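Long-range contacts in YqgE/AlgH family protein (Corynebacterium diphtheriae NCTC 13129, PDB 2GS5), which is of unknown function but belongs to the UPF0301 (AlgH) family of conserved bacterial proteins: residues 11-16 / 157-162; 50-55 / 133-138; 56-61 / 75-80. One frame throughout, in Å; residues are numbered along the deposited sequence.

Contact 1 (11-16 / 157-162); sequences ERNEPA and VAPALP
The carbonyl O of Val157 receives a hydrogen bond from a water molecule at 2.8 Å. The same water accepts the backbone N-H of Asn13, with N 2.9 Å from the water oxygen. This bridge links the two backbones and ties the extended N-terminal segment 11-16 to the edge of the main mixed sheet of this AlgH-family protein, at strand 155-159. Segment 11-16 itself has no regular secondary structure. The nearest backbone approach is between Asn13 and Val157, whose CA atoms are 5.6 Å apart. The amide of Asn13 also lies beside the Val157 carbonyl, but its orientation in the model is doubtful.

The rest of the contact is van der Waals packing of Val157. This residue points at the segment and is buried. Its CG1 is anti to the backbone N (chi1 -178°), which carries this methyl in beside the chain of 13-15. There CG1 lies 3.4 Å from the backbone O of Asn13 and meets CB of Asn13 at 4.0 Å.

Helix 145-151 covers the apolar side, with Ile150 touching both Pro15 and Val157. Met19 of strand 19-23 touches Asn13 and Val157. Strand 19-23 is the antiparallel neighbour of 155-159, and Ala158 is bonded to Val20 through the backbone. The N-terminal segment thus passes over side chains of the sheet and leads on into strand 19-23. At the Pro15 end the joint is a van der Waals touch, with Pro15 CG 4.2 Å from Val157 CG2.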
loop_
_atom_site.group_PDB
_atom_site.type_symbol
_atom_site.label_atom_id
_atom_site.label_comp_id
_atom_site.label_asym_id
_atom_site.label_seq_id
_atom_site.Cartn_x
_atom_site.Cartn_y
_atom_site.Cartn_z
ATOM N N GLU A 11 -18.132 2.483 -13.014
ATOM C CA GLU A 11 -18.422 2.018 -11.655
ATOM C C GLU A 11 -17.199 2.048 -10.759
ATOM O O GLU A 11 -16.074 1.884 -11.224
ATOM C CB GLU A 11 -19.009 0.615 -11.670
ATOM C CG GLU A 11 -20.412 0.570 -12.238
ATOM C CD GLU A 11 -21.295 -0.403 -11.503
ATOM O OE1 GLU A 11 -22.485 -0.070 -11.275
ATOM O OE2 GLU A 11 -20.796 -1.499 -11.155
ATOM N N ARG A 12 -17.448 2.265 -9.469
ATOM C CA ARG A 12 -16.391 2.263 -8.467
ATOM C C ARG A 12 -15.817 0.868 -8.325
ATOM O O ARG A 12 -16.550 -0.122 -8.420
ATOM C CB ARG A 12 -16.942 2.693 -7.108
ATOM C CG ARG A 12 -17.415 4.131 -7.007
ATOM C CD ARG A 12 -17.792 4.451 -5.572
ATOM N NE ARG A 12 -18.242 5.828 -5.370
ATOM C CZ ARG A 12 -19.448 6.286 -5.691
ATOM N NH1 ARG A 12 -19.749 7.560 -5.454
ATOM N NH2 ARG A 12 -20.358 5.495 -6.258
ATOM N N ASN A 13 -14.506 0.793 -8.087
ATOM C CA ASN A 13 -13.875 -0.456 -7.683
ATOM C C ASN A 13 -14.154 -0.666 -6.201
ATOM O O ASN A 13 -14.060 0.265 -5.406
ATOM C CB ASN A 13 -12.364 -0.410 -7.909
ATOM C CG ASN A 13 -11.981 -0.168 -9.361
ATOM O OD1 ASN A 13 -11.095 0.642 -9.660
ATOM N ND2 ASN A 13 -12.646 -0.872 -10.273
ATOM N N GLU A 14 -14.494 -1.891 -5.815
ATOM C CA GLU A 14 -14.794 -2.168 -4.413
ATOM C C GLU A 14 -13.515 -2.376 -3.610
ATOM O O GLU A 14 -12.595 -3.037 -4.077
ATOM C CB GLU A 14 -15.703 -3.386 -4.285
ATOM C CG GLU A 14 -17.151 -3.075 -4.614
ATOM C CD GLU A 14 -17.744 -2.033 -3.681
ATOM O OE1 GLU A 14 -17.742 -2.268 -2.446
ATOM O OE2 GLU A 14 -18.200 -0.979 -4.183
ATOM N N PRO A 15 -13.453 -1.792 -2.405
ATOM C CA PRO A 15 -12.303 -2.055 -1.548
ATOM C C PRO A 15 -12.116 -3.536 -1.281
ATOM O O PRO A 15 -13.085 -4.256 -1.047
ATOM C CB PRO A 15 -12.658 -1.335 -0.249
ATOM C CG PRO A 15 -13.622 -0.297 -0.642
ATOM C CD PRO A 15 -14.400 -0.863 -1.765
ATOM N N ALA A 16 -10.863 -3.962 -1.303
ATOM C CA ALA A 16 -10.496 -5.347 -1.059
ATOM C C ALA A 16 -8.983 -5.383 -0.871
ATOM O O ALA A 16 -8.278 -4.458 -1.285
ATOM C CB ALA A 16 -10.909 -6.220 -2.238
ATOM N N VAL A 157 -10.602 4.211 -5.202
ATOM C CA VAL A 157 -10.158 2.830 -5.054
ATOM C C VAL A 157 -9.628 2.336 -6.386
ATOM O O VAL A 157 -10.339 2.392 -7.389
ATOM C CB VAL A 157 -11.298 1.941 -4.567
ATOM C CG1 VAL A 157 -10.840 0.501 -4.351
ATOM C CG2 VAL A 157 -11.852 2.500 -3.296
ATOM N N ALA A 158 -8.379 1.881 -6.400
ATOM C CA ALA A 158 -7.722 1.413 -7.629
ATOM C C ALA A 158 -6.874 0.184 -7.360
ATOM O O ALA A 158 -6.396 -0.011 -6.252
ATOM C CB ALA A 158 -6.839 2.508 -8.208
ATOM N N PRO A 159 -6.695 -0.662 -8.382
ATOM C CA PRO A 159 -5.772 -1.780 -8.173
ATOM C C PRO A 159 -4.332 -1.321 -7.936
ATOM O O PRO A 159 -3.845 -0.418 -8.612
ATOM C CB PRO A 159 -5.886 -2.602 -9.455
ATOM C CG PRO A 159 -6.631 -1.770 -10.419
ATOM C CD PRO A 159 -7.324 -0.671 -9.709
ATOM N N ALA A 160 -3.675 -1.929 -6.946
ATOM C CA ALA A 160 -2.254 -1.697 -6.706
ATOM C C ALA A 160 -1.442 -2.504 -7.707
ATOM O O ALA A 160 -1.891 -3.567 -8.158
ATOM C CB ALA A 160 -1.877 -2.094 -5.277
ATOM N N LEU A 161 -0.267 -1.987 -8.065
ATOM C CA LEU A 161 0.716 -2.736 -8.845
ATOM C C LEU A 161 1.960 -3.010 -8.007
ATOM O O LEU A 161 2.260 -2.286 -7.069
ATOM C CB LEU A 161 1.143 -1.969 -10.097
ATOM C CG LEU A 161 0.088 -1.720 -11.169
ATOM C CD1 LEU A 161 0.705 -0.934 -12.321
ATOM C CD2 LEU A 161 -0.535 -3.022 -11.667
ATOM N N PRO A 162 2.713 -4.055 -8.370
ATOM C CA PRO A 162 4.005 -4.319 -7.731
ATOM C C PRO A 162 4.889 -3.078 -7.620
ATOM O O PRO A 162 5.513 -2.873 -6.579
ATOM C CB PRO A 162 4.632 -5.359 -8.663
ATOM C CG PRO A 162 3.478 -6.125 -9.156
ATOM C CD PRO A 162 2.401 -5.078 -9.384
HETATM O O HOH W 1 -12.896 3.203 -7.998
#

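Contact 2 (50-55 / 133-138)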
loop_
_atom_site.group_PDB
_atom_site.type_symbol
_atom_site.label_atom_id
_atom_site.label_comp_id
_atom_site.label_asym_id
_atom_site.label_seq_id
_atom_site.Cartn_x
_atom_site.Cartn_y
_atom_site.Cartn_z
ATOM N N VAL A 50 -1.737 0.056 4.718
ATOM C CA VAL A 50 -0.480 0.769 4.882
ATOM C C VAL A 50 -0.262 1.747 3.722
ATOM O O VAL A 50 -0.358 1.400 2.532
ATOM C CB VAL A 50 0.738 -0.197 5.024
ATOM C CG1 VAL A 50 0.688 -0.978 6.360
ATOM C CG2 VAL A 50 0.856 -1.142 3.833
ATOM N N ASN A 51 0.047 2.986 4.089
ATOM C CA ASN A 51 0.433 3.988 3.116
ATOM C C ASN A 51 1.711 3.552 2.421
ATOM O O ASN A 51 2.634 3.071 3.080
ATOM C CB ASN A 51 0.641 5.324 3.826
ATOM C CG ASN A 51 0.796 6.498 2.870
ATOM O OD1 ASN A 51 0.616 6.382 1.657
ATOM N ND2 ASN A 51 1.134 7.653 3.435
ATOM N N LEU A 52 1.749 3.724 1.101
ATOM C CA LEU A 52 2.909 3.391 0.281
ATOM C C LEU A 52 3.763 4.604 -0.085
ATOM O O LEU A 52 4.836 4.446 -0.672
ATOM C CB LEU A 52 2.450 2.720 -1.019
ATOM C CG LEU A 52 1.583 1.472 -0.880
ATOM C CD1 LEU A 52 1.268 0.907 -2.266
ATOM C CD2 LEU A 52 2.282 0.424 -0.019
ATOM N N ALA A 53 3.288 5.796 0.268
ATOM C CA ALA A 53 3.803 7.039 -0.303
ATOM C C ALA A 53 4.795 7.795 0.560
ATOM O O ALA A 53 5.334 8.821 0.111
ATOM C CB ALA A 53 2.631 7.959 -0.666
ATOM N N SER A 54 5.062 7.315 1.774
ATOM C CA SER A 54 5.805 8.111 2.750
ATOM C C SER A 54 6.979 7.369 3.387
ATOM O O SER A 54 6.821 6.650 4.353
ATOM C CB SER A 54 4.863 8.596 3.841
ATOM O OG SER A 54 5.513 9.550 4.667
ATOM N N ARG A 55 8.163 7.593 2.843
ATOM C CA ARG A 55 9.387 6.998 3.343
ATOM C C ARG A 55 9.816 7.668 4.657
ATOM O O ARG A 55 9.677 8.890 4.809
ATOM C CB ARG A 55 10.457 7.218 2.276
ATOM C CG ARG A 55 11.645 6.327 2.332
ATOM C CD ARG A 55 12.819 6.995 1.686
ATOM N NE ARG A 55 13.757 7.337 2.747
ATOM C CZ ARG A 55 15.060 7.079 2.740
ATOM N NH1 ARG A 55 15.656 6.559 1.669
ATOM N NH2 ARG A 55 15.781 7.412 3.796
ATOM N N ARG A 133 8.927 -4.403 0.922
ATOM C CA ARG A 133 9.040 -3.126 1.616
ATOM C C ARG A 133 8.441 -3.278 3.003
ATOM O O ARG A 133 7.473 -4.022 3.185
ATOM C CB ARG A 133 8.300 -2.043 0.826
ATOM C CG ARG A 133 8.441 -0.629 1.387
ATOM C CD ARG A 133 8.420 0.413 0.285
ATOM N NE ARG A 133 9.664 0.381 -0.478
ATOM C CZ ARG A 133 9.865 1.014 -1.630
ATOM N NH1 ARG A 133 8.894 1.723 -2.181
ATOM N NH2 ARG A 133 11.048 0.908 -2.236
ATOM N N LEU A 134 9.033 -2.583 3.967
ATOM C CA LEU A 134 8.611 -2.662 5.369
ATOM C C LEU A 134 7.942 -1.367 5.796
ATOM O O LEU A 134 8.424 -0.279 5.493
ATOM C CB LEU A 134 9.808 -2.951 6.273
ATOM C CG LEU A 134 10.430 -4.331 6.059
ATOM C CD1 LEU A 134 11.728 -4.472 6.822
ATOM C CD2 LEU A 134 9.470 -5.429 6.486
ATOM N N PHE A 135 6.838 -1.504 6.522
ATOM C CA PHE A 135 6.019 -0.369 6.928
ATOM C C PHE A 135 5.830 -0.329 8.425
ATOM O O PHE A 135 5.415 -1.315 9.024
ATOM C CB PHE A 135 4.654 -0.437 6.255
ATOM C CG PHE A 135 4.743 -0.479 4.766
ATOM C CD1 PHE A 135 4.686 0.685 4.012
ATOM C CD2 PHE A 135 4.951 -1.693 4.111
ATOM C CE1 PHE A 135 4.817 0.654 2.637
ATOM C CE2 PHE A 135 5.063 -1.731 2.733
ATOM C CZ PHE A 135 5.002 -0.563 1.995
ATOM N N ALA A 136 6.131 0.823 9.016
ATOM C CA ALA A 136 5.938 1.063 10.441
ATOM C C ALA A 136 4.603 1.760 10.623
ATOM O O ALA A 136 4.377 2.827 10.052
ATOM C CB ALA A 136 7.080 1.931 10.991
ATOM N N GLY A 137 3.711 1.150 11.392
ATOM C CA GLY A 137 2.394 1.713 11.636
ATOM C C GLY A 137 1.421 1.354 10.538
ATOM O O GLY A 137 1.805 0.837 9.486
ATOM N N HIS A 138 0.147 1.625 10.782
ATOM C CA HIS A 138 -0.888 1.347 9.804
ATOM C C HIS A 138 -2.073 2.279 9.992
ATOM O O HIS A 138 -2.115 3.067 10.938
ATOM C CB HIS A 138 -1.347 -0.107 9.919
ATOM C CG HIS A 138 -2.010 -0.419 11.216
ATOM N ND1 HIS A 138 -3.366 -0.302 11.415
ATOM C CD2 HIS A 138 -1.490 -0.814 12.401
ATOM C CE1 HIS A 138 -3.654 -0.635 12.659
ATOM N NE2 HIS A 138 -2.535 -0.949 13.280
HETATM O O HOH W 2 5.995 2.106 -1.640
#
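This is a buried contact of the main mixed sheet of this AlgH-family protein, where strand 47-51 ends beside its antiparallel neighbour 129-141. The ring of Phe135 is the centre of it. CG2 of Val50 makes a CH-pi contact over one face, 4.1 Å from the ring centroid and 12° off the normal. The two side chains cross at about a right angle. CG1 of Val50 goes to CB of Phe135, before the ring, at 4.0 Å, and also touches the carbonyl O of Gly137. Phe135 has CG anti to its carbonyl carbon (chi1 -57°), which turns the ring toward 50-52. There CZ meets CD2 of Leu52 at 3.5 Å. The backbone O of Asn51 lies 3.3 Å from CD1 of Phe135.

No direct hydrogen bond joins the segments. A water donates to O of Leu52 and accepts from NH1 of Arg133, in the plane of the guanidinium. Asn51 OD1 accepts from N of Ala53 at 3.1 Å, an Asx turn, and also from N of Val36. Tyr78 and Val91 pack on Phe135 from neighbouring strands. The arrangement is cross-strand aromatic-aliphatic packing between adjacent antiparallel strands.

Contact 3 (56-61 / 75-80); sequences SDVAVF and QALYIG
Segments 56-61 and 75-80 run antiparallel, with Ala59 and Ala76 forming a non-hydrogen-bonded pair whose CA atoms are 4.2 Å apart. On one side of that pair, Leu77 N donates to Val58 O at 2.8 Å, nearly in line with the carbonyl. On the other, Val60 N donates to Gln75 O at 3.0 Å. Water 3 also donates to Gln75 O and accepts from Phe61 N, so that carbonyl has a second partner just past the pairing.

Ser56 closes the other end. Its N and its OG both donate to Leu77 O, from N at 2.9 Å and from OG at 2.6 Å. The N-H comes in the carbonyl plane, while the hydroxyl comes from above it. OG sits between the backbone N and carbonyl carbon (chi1 87°), and this turns the hydroxyl toward the neighbouring strand. The same OG accepts from N of Val58 at 3.1 Å. One hydroxyl thus spans the corner at Asp57 and also binds across to the partner strand.

The side chains pack alongside this short pairing. CG1 of Val58 touches CD1 of Leu77 at 4.0 Å. Val60 brings CG2 over the peptide that follows Gln75, and reaches CD2 of Leu77 with the same methyl. CD1 of Ile79 lies against CB of Ser56. The methyl of Ala76 rests near the carbonyl oxygens of Ser56 and Val58.

Leu134 of strand 129-141 touches both Val60 and Leu77, while Tyr78 is bonded through the backbone to Leu134 and Ala136. This places the pairing at the margin of the main sheet. The whole is an ST turn at Ser56 set in a short antiparallel β pairing.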
loop_
_atom_site.group_PDB
_atom_site.type_symbol
_atom_site.label_atom_id
_atom_site.label_comp_id
_atom_site.label_asym_id
_atom_site.label_seq_id
_atom_site.Cartn_x
_atom_site.Cartn_y
_atom_site.Cartn_z
ATOM N N SER A 56 10.328 6.880 5.606
ATOM C CA SER A 56 10.951 7.442 6.809
ATOM C C SER A 56 12.466 7.485 6.658
ATOM O O SER A 56 13.023 6.977 5.688
ATOM C CB SER A 56 10.572 6.648 8.063
ATOM O OG SER A 56 11.440 5.543 8.279
ATOM N N ASP A 57 13.121 8.079 7.647
ATOM C CA ASP A 57 14.577 8.153 7.673
ATOM C C ASP A 57 15.203 7.041 8.520
ATOM O O ASP A 57 16.408 7.069 8.782
ATOM C CB ASP A 57 15.007 9.531 8.178
ATOM C CG ASP A 57 14.544 10.647 7.259
ATOM O OD1 ASP A 57 14.919 10.627 6.062
ATOM O OD2 ASP A 57 13.802 11.537 7.726
ATOM N N VAL A 58 14.403 6.052 8.916
ATOM C CA VAL A 58 14.890 4.948 9.735
ATOM C C VAL A 58 15.277 3.767 8.845
ATOM O O VAL A 58 14.443 3.202 8.147
ATOM C CB VAL A 58 13.825 4.489 10.755
ATOM C CG1 VAL A 58 14.353 3.326 11.587
ATOM C CG2 VAL A 58 13.401 5.664 11.656
ATOM N N ALA A 59 16.555 3.406 8.862
ATOM C CA ALA A 59 17.043 2.262 8.095
ATOM C C ALA A 59 16.499 0.967 8.679
ATOM O O ALA A 59 16.461 0.792 9.902
ATOM C CB ALA A 59 18.576 2.238 8.090
ATOM N N VAL A 60 16.098 0.053 7.800
ATOM C CA VAL A 60 15.660 -1.273 8.221
ATOM C C VAL A 60 16.746 -1.959 9.067
ATOM O O VAL A 60 16.435 -2.676 10.025
ATOM C CB VAL A 60 15.295 -2.168 7.001
ATOM C CG1 VAL A 60 15.008 -3.605 7.426
ATOM C CG2 VAL A 60 14.109 -1.580 6.246
ATOM N N PHE A 61 18.011 -1.724 8.719
ATOM C CA PHE A 61 19.148 -2.281 9.475
ATOM C C PHE A 61 19.062 -2.015 10.982
ATOM O O PHE A 61 19.479 -2.847 11.787
ATOM C CB PHE A 61 20.471 -1.734 8.929
ATOM C CG PHE A 61 21.679 -2.256 9.646
ATOM C CD1 PHE A 61 22.301 -3.418 9.223
ATOM C CD2 PHE A 61 22.189 -1.588 10.755
ATOM C CE1 PHE A 61 23.422 -3.905 9.892
ATOM C CE2 PHE A 61 23.306 -2.073 11.426
ATOM C CZ PHE A 61 23.919 -3.228 10.986
ATOM N N GLN A 75 16.261 0.867 1.540
ATOM C CA GLN A 75 16.031 -0.071 2.631
ATOM C C GLN A 75 15.766 0.687 3.925
ATOM O O GLN A 75 16.504 0.583 4.903
ATOM C CB GLN A 75 17.203 -1.046 2.740
ATOM C CG GLN A 75 17.419 -1.824 1.452
ATOM C CD GLN A 75 18.631 -2.718 1.477
ATOM O OE1 GLN A 75 19.714 -2.314 1.914
ATOM N NE2 GLN A 75 18.468 -3.945 0.984
ATOM N N ALA A 76 14.693 1.467 3.888
ATOM C CA ALA A 76 14.238 2.267 5.012
ATOM C C ALA A 76 12.813 1.851 5.321
ATOM O O ALA A 76 12.080 1.410 4.433
ATOM C CB ALA A 76 14.261 3.752 4.653
ATOM N N LEU A 77 12.420 2.005 6.577
ATOM C CA LEU A 77 11.031 1.820 6.946
ATOM C C LEU A 77 10.212 2.918 6.276
ATOM O O LEU A 77 10.622 4.090 6.245
ATOM C CB LEU A 77 10.850 1.898 8.460
ATOM C CG LEU A 77 11.453 0.753 9.283
ATOM C CD1 LEU A 77 11.243 1.001 10.780
ATOM C CD2 LEU A 77 10.846 -0.566 8.864
ATOM N N TYR A 78 9.060 2.522 5.743
ATOM C CA TYR A 78 8.062 3.468 5.265
ATOM C C TYR A 78 7.044 3.663 6.388
ATOM O O TYR A 78 6.843 2.764 7.207
ATOM C CB TYR A 78 7.412 2.941 3.975
ATOM C CG TYR A 78 8.251 3.268 2.739
ATOM C CD1 TYR A 78 9.568 2.842 2.639
ATOM C CD2 TYR A 78 7.722 4.006 1.683
ATOM C CE1 TYR A 78 10.341 3.147 1.541
ATOM C CE2 TYR A 78 8.497 4.324 0.569
ATOM C CZ TYR A 78 9.800 3.879 0.500
ATOM O OH TYR A 78 10.580 4.191 -0.612
ATOM N N ILE A 79 6.428 4.838 6.441
ATOM C CA ILE A 79 5.437 5.137 7.473
ATOM C C ILE A 79 4.098 4.643 6.952
ATOM O O ILE A 79 3.521 5.229 6.035
ATOM C CB ILE A 79 5.376 6.630 7.779
ATOM C CG1 ILE A 79 6.754 7.119 8.220
ATOM C CG2 ILE A 79 4.327 6.908 8.883
ATOM C CD1 ILE A 79 7.200 6.528 9.528
ATOM N N GLY A 80 3.630 3.534 7.500
ATOM C CA GLY A 80 2.393 2.924 7.033
ATOM C C GLY A 80 1.127 3.631 7.458
ATOM O O GLY A 80 0.103 3.546 6.784
HETATM O O HOH W 3 18.738 -0.700 6.082
#

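Contact 2 is the most central and is buried, while contacts 1 and 3 are partly buried and lie on opposite sides of the chain's centre. All three reach the same sheet. Contacts 2 and 3 touch, with centres about 8 Å apart, because strands 76-79 and 129-141 are neighbours; backbone bonds between Ala136 and both Tyr78 and Gly80 join them. Contact 1 stands about 18 Å from contact 2, centre to centre, and encloses both others along the chain. Their chemistry differs. Contact 3 relies on direct backbone bonds, contact 2 on packing round an aromatic ring, and contact 1 on apolar touches and a backbone-to-backbone water bridge. Contact 2 also has a water, joining backbone to guanidinium.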